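Local structure of E3 SUMO-protein ligase SIZ1 (Saccharomyces cerevisiae, 3I2D) at residues A[105-110]-A[176-181]; A[281-284]-A[288-291]. The protein acts as an E3 ligase that mediates attachment of SUMO (Smt3) to septins and PCNA, this chain holding its PINIT and SP-RING zinc-finger domains. One frame throughout, in Å; residues are numbered along the deposited sequence.

Contact 1: residues A[105-110]-A[176-181]; sequences ADYNLL and KPYTQQ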
loop_
_atom_site.group_PDB
_atom_site.type_symbol
_atom_site.label_atom_id
_atom_site.label_comp_id
_atom_site.label_asym_id
_atom_site.label_seq_id
_atom_site.Cartn_x
_atom_site.Cartn_y
_atom_site.Cartn_z
ATOM N N ALA A 105 -12.212 20.691 13.597
ATOM C CA ALA A 105 -11.185 19.652 13.642
ATOM C C ALA A 105 -10.895 18.955 12.309
ATOM O O ALA A 105 -9.745 18.620 12.017
ATOM C CB ALA A 105 -11.557 18.616 14.700
ATOM N N ASP A 106 -11.929 18.735 11.505
ATOM C CA ASP A 106 -11.745 18.074 10.222
ATOM C C ASP A 106 -11.102 18.975 9.165
ATOM O O ASP A 106 -10.005 18.692 8.687
ATOM C CB ASP A 106 -13.085 17.549 9.683
ATOM C CG ASP A 106 -13.654 16.390 10.506
ATOM O OD1 ASP A 106 -12.860 15.618 11.091
ATOM O OD2 ASP A 106 -14.901 16.243 10.542
ATOM N N TYR A 107 -11.782 20.060 8.806
ATOM C CA TYR A 107 -11.287 20.975 7.779
ATOM C C TYR A 107 -9.810 21.300 7.888
ATOM O O TYR A 107 -9.188 21.711 6.915
ATOM C CB TYR A 107 -12.067 22.295 7.782
ATOM C CG TYR A 107 -11.700 23.165 6.600
ATOM C CD1 TYR A 107 -12.278 22.945 5.348
ATOM C CD2 TYR A 107 -10.684 24.112 6.695
ATOM C CE1 TYR A 107 -11.844 23.639 4.212
ATOM C CE2 TYR A 107 -10.243 24.808 5.568
ATOM C CZ TYR A 107 -10.822 24.565 4.330
ATOM O OH TYR A 107 -10.360 25.219 3.209
ATOM N N ASN A 108 -9.255 21.124 9.077
ATOM C CA ASN A 108 -7.850 21.428 9.319
ATOM C C ASN A 108 -6.874 20.530 8.558
ATOM O O ASN A 108 -6.208 20.958 7.603
ATOM C CB ASN A 108 -7.567 21.329 10.816
ATOM C CG ASN A 108 -8.530 22.163 11.644
ATOM O OD1 ASN A 108 -8.546 22.072 12.875
ATOM N ND2 ASN A 108 -9.337 22.983 10.973
ATOM N N LEU A 109 -6.786 19.282 9.001
ATOM C CA LEU A 109 -5.893 18.313 8.395
ATOM C C LEU A 109 -5.829 18.452 6.874
ATOM O O LEU A 109 -4.762 18.327 6.269
ATOM C CB LEU A 109 -6.359 16.903 8.759
ATOM C CG LEU A 109 -6.885 16.668 10.181
ATOM C CD1 LEU A 109 -7.001 15.155 10.456
ATOM C CD2 LEU A 109 -5.943 17.317 11.185
ATOM N N LEU A 110 -6.976 18.727 6.264
ATOM C CA LEU A 110 -7.076 18.838 4.812
ATOM C C LEU A 110 -6.624 20.173 4.223
ATOM O O LEU A 110 -6.100 20.227 3.103
ATOM C CB LEU A 110 -8.521 18.553 4.387
ATOM C CG LEU A 110 -9.199 17.387 5.118
ATOM C CD1 LEU A 110 -10.605 17.197 4.598
ATOM C CD2 LEU A 110 -8.395 16.121 4.934
ATOM N N LYS A 176 -15.545 22.588 -0.487
ATOM C CA LYS A 176 -15.827 24.019 -0.460
ATOM C C LYS A 176 -15.188 24.587 0.816
ATOM O O LYS A 176 -14.733 23.822 1.672
ATOM C CB LYS A 176 -17.338 24.263 -0.473
ATOM C CG LYS A 176 -17.971 24.169 -1.857
ATOM C CD LYS A 176 -19.480 24.424 -1.793
ATOM C CE LYS A 176 -20.118 24.425 -3.181
ATOM N NZ LYS A 176 -19.463 25.417 -4.074
ATOM N N PRO A 177 -15.125 25.931 0.949
ATOM C CA PRO A 177 -14.533 26.597 2.122
ATOM C C PRO A 177 -15.177 26.317 3.487
ATOM O O PRO A 177 -16.398 26.336 3.629
ATOM C CB PRO A 177 -14.596 28.075 1.740
ATOM C CG PRO A 177 -14.434 28.042 0.237
ATOM C CD PRO A 177 -15.374 26.911 -0.130
ATOM N N TYR A 178 -14.325 26.062 4.476
ATOM C CA TYR A 178 -14.704 25.769 5.865
ATOM C C TYR A 178 -16.201 25.696 6.174
ATOM O O TYR A 178 -16.760 24.604 6.306
ATOM C CB TYR A 178 -14.052 26.795 6.801
ATOM C CG TYR A 178 -14.169 26.443 8.266
ATOM C CD1 TYR A 178 -13.498 25.334 8.790
ATOM C CD2 TYR A 178 -14.969 27.196 9.123
ATOM C CE1 TYR A 178 -13.623 24.982 10.135
ATOM C CE2 TYR A 178 -15.105 26.853 10.471
ATOM C CZ TYR A 178 -14.431 25.746 10.967
ATOM O OH TYR A 178 -14.576 25.395 12.287
ATOM N N THR A 179 -16.824 26.869 6.324
ATOM C CA THR A 179 -18.260 26.994 6.617
ATOM C C THR A 179 -19.053 27.091 5.313
ATOM O O THR A 179 -19.362 28.186 4.836
ATOM C CB THR A 179 -18.580 28.267 7.455
ATOM O OG1 THR A 179 -18.010 29.421 6.816
ATOM C CG2 THR A 179 -18.050 28.133 8.876
ATOM N N GLN A 180 -19.375 25.938 4.744
ATOM C CA GLN A 180 -20.120 25.871 3.499
ATOM C C GLN A 180 -20.322 24.395 3.182
ATOM O O GLN A 180 -19.361 23.642 3.006
ATOM C CB GLN A 180 -19.334 26.567 2.386
ATOM C CG GLN A 180 -20.092 26.734 1.086
ATOM C CD GLN A 180 -19.358 27.636 0.107
ATOM O OE1 GLN A 180 -19.732 27.746 -1.065
ATOM N NE2 GLN A 180 -18.307 28.294 0.587
ATOM N N GLN A 181 -21.586 23.990 3.136
ATOM C CA GLN A 181 -21.965 22.613 2.862
ATOM C C GLN A 181 -21.343 22.040 1.593
ATOM O O GLN A 181 -21.164 22.742 0.591
ATOM C CB GLN A 181 -23.484 22.509 2.781
ATOM C CG GLN A 181 -23.969 21.194 2.234
ATOM C CD GLN A 181 -25.428 21.244 1.850
ATOM O OE1 GLN A 181 -26.293 21.404 2.707
ATOM N NE2 GLN A 181 -25.712 21.115 0.554
#
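Tyr-178 turns the edge of its ring toward the face of Tyr-107 in an offset T-shaped stack, the planes at 86° and the ring centroids 5.6 Å apart. The leading atom is CD1 of Tyr-178, 3.5 Å from CB of Tyr-107 and 3.6 Å from its CG, so the edge meets the root of the Tyr-107 side chain rather than the hydroxyl end. A CH-pi contact adds to this: CB of Tyr-178 stands 4.3 Å from the Tyr-107 ring centroid, nearly on the ring normal. Backbone lies on this face too: N of Tyr-178 stands near the rim, 3.5 Å from CE1 of Tyr-107. CG of Tyr-107 is anti to the backbone N (chi1 -172°), which swings the ring out from the helix toward the loop, CE1 of Tyr-107 lying 3.9 Å from O of Lys-176. With an alanine in place of Tyr-107, the edge of Tyr-178 would probably lose the face it rests against, leaving that ring freer to turn. This is a surface contact of the PINIT domain: the helix 104-111 packs Leu-110 and Leu-109 on Ile-201 of strand 195-204, while the loop leads from strand 169-170 into strand 182-191.

Contact 2: residues A[281-284]-A[288-291]; sequences HSQL and TWQC. With ZN (zinc ion), chain B.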
loop_
_atom_site.group_PDB
_atom_site.type_symbol
_atom_site.label_atom_id
_atom_site.label_comp_id
_atom_site.label_asym_id
_atom_site.label_seq_id
_atom_site.Cartn_x
_atom_site.Cartn_y
_atom_site.Cartn_z
ATOM N N HIS A 281 8.669 2.895 -3.657
ATOM C CA HIS A 281 8.147 3.863 -4.619
ATOM C C HIS A 281 7.469 3.086 -5.739
ATOM O O HIS A 281 6.562 3.582 -6.378
ATOM C CB HIS A 281 9.275 4.727 -5.185
ATOM C CG HIS A 281 9.486 5.998 -4.424
ATOM N ND1 HIS A 281 8.686 7.104 -4.595
ATOM C CD2 HIS A 281 10.360 6.310 -3.438
ATOM C CE1 HIS A 281 9.055 8.047 -3.745
ATOM N NE2 HIS A 281 10.068 7.591 -3.030
ATOM N N SER A 282 7.931 1.861 -5.965
ATOM C CA SER A 282 7.363 0.983 -6.970
ATOM C C SER A 282 6.024 0.435 -6.459
ATOM O O SER A 282 5.050 0.377 -7.195
ATOM C CB SER A 282 8.296 -0.183 -7.232
ATOM O OG SER A 282 7.759 -0.978 -8.266
ATOM N N GLN A 283 5.980 0.030 -5.195
ATOM C CA GLN A 283 4.742 -0.485 -4.623
ATOM C C GLN A 283 3.652 0.593 -4.582
ATOM O O GLN A 283 2.472 0.305 -4.800
ATOM C CB GLN A 283 4.984 -1.039 -3.202
ATOM C CG GLN A 283 5.811 -2.305 -3.175
ATOM C CD GLN A 283 5.314 -3.333 -4.183
ATOM O OE1 GLN A 283 4.170 -3.765 -4.125
ATOM N NE2 GLN A 283 6.174 -3.717 -5.116
ATOM N N LEU A 284 4.040 1.837 -4.316
ATOM C CA LEU A 284 3.050 2.897 -4.242
ATOM C C LEU A 284 2.347 3.081 -5.571
ATOM O O LEU A 284 1.166 3.379 -5.605
ATOM C CB LEU A 284 3.688 4.213 -3.809
ATOM C CG LEU A 284 2.777 5.430 -3.987
ATOM C CD1 LEU A 284 1.565 5.333 -3.061
ATOM C CD2 LEU A 284 3.576 6.682 -3.728
ATOM N N THR A 288 2.085 -4.699 -5.829
ATOM C CA THR A 288 2.162 -6.126 -6.067
ATOM C C THR A 288 2.617 -6.815 -4.787
ATOM O O THR A 288 2.201 -7.924 -4.493
ATOM C CB THR A 288 3.183 -6.434 -7.151
ATOM O OG1 THR A 288 4.489 -6.039 -6.699
ATOM C CG2 THR A 288 2.828 -5.694 -8.420
ATOM N N TRP A 289 3.462 -6.129 -4.024
ATOM C CA TRP A 289 4.017 -6.655 -2.779
ATOM C C TRP A 289 4.562 -8.054 -3.015
ATOM O O TRP A 289 4.109 -9.030 -2.412
ATOM C CB TRP A 289 2.980 -6.638 -1.647
ATOM C CG TRP A 289 2.601 -5.226 -1.237
ATOM C CD1 TRP A 289 1.485 -4.538 -1.605
ATOM C CD2 TRP A 289 3.409 -4.303 -0.497
ATOM N NE1 TRP A 289 1.548 -3.239 -1.152
ATOM C CE2 TRP A 289 2.720 -3.071 -0.469
ATOM C CE3 TRP A 289 4.653 -4.396 0.142
ATOM C CZ2 TRP A 289 3.233 -1.938 0.170
ATOM C CZ3 TRP A 289 5.166 -3.270 0.781
ATOM C CH2 TRP A 289 4.455 -2.055 0.787
ATOM N N GLN A 290 5.532 -8.105 -3.930
ATOM C CA GLN A 290 6.243 -9.305 -4.343
ATOM C C GLN A 290 7.702 -8.956 -4.520
ATOM O O GLN A 290 8.037 -7.920 -5.090
ATOM C CB GLN A 290 5.743 -9.812 -5.680
ATOM C CG GLN A 290 4.491 -10.615 -5.606
ATOM C CD GLN A 290 4.178 -11.276 -6.922
ATOM O OE1 GLN A 290 3.403 -12.231 -6.974
ATOM N NE2 GLN A 290 4.772 -10.770 -8.002
ATOM N N CYS A 291 8.574 -9.830 -4.052
ATOM C CA CYS A 291 9.988 -9.582 -4.176
ATOM C C CYS A 291 10.365 -9.508 -5.654
ATOM O O CYS A 291 9.948 -10.352 -6.438
ATOM C CB CYS A 291 10.765 -10.698 -3.467
ATOM S SG CYS A 291 12.559 -10.555 -3.555
HETATM ZN ZN ZN B . 13.123 -12.481 -2.392
#
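Gln-283 lies over one face of the Trp-289 indole, its aliphatic part on the six-membered ring and its amide oxygen above the pyrrole side. CG of Gln-283 makes the CH-pi contact with the Trp-289 six-membered ring, 3.9 Å from its centroid and almost on its normal, while OE1 of Gln-283 sits 3.6 Å from CG of Trp-289. The amide does not stack flat on the indole; the two planes are 56° apart. Elsewhere the tryptophan side chain touches Pro-72 and Phe-73 of the loop that leads into strand 74-90. A bend at chi2 (-48°) folds the glutamine back toward the loop, where OE1 accepts hydrogen bonds from two backbone N-H groups: from N of Thr-288 at 2.9 Å, with the donor tilted 20° from the carbonyl plane, and from N of Trp-289. This lies in the SP-RING, the RING-like zinc finger required for E3 activity and for binding UBC9: the side chain from helix 276-285 fastens the loop that runs on to the metal. There SG of Cys-291 binds the zinc ion at 2.3 Å, with Cys-268, His-270 and Cys-294 completing the site of three cysteines and one histidine. The other end of the amide is used as well: NE2 of Gln-283 donates to OG1 of Thr-288 at 3.3 Å, the hydroxyl oxygen lying in the amide plane, so bonds at both ends fix which way the buried amide is turned.

From the N terminus the chain first enters the PINIT domain, where helix 104-111 follows strand 93-100. Contact 1 then closes a long loop: 65 residues, including strands 117-125, 143-147 and 169-170, separate its two segments, and it ties the helix to the connection into strand 182-191. After strand 195-204 and helices 207-215 and 222-234 the chain reaches the SP-RING, where contact 2 closes a short turn of three intervening residues at the end of helix 276-285. The two are in series, neither nesting nor crossing. Their nearest atoms are about 17 Å apart, and each lies within its own domain, contact 2 alone including a zinc ligand.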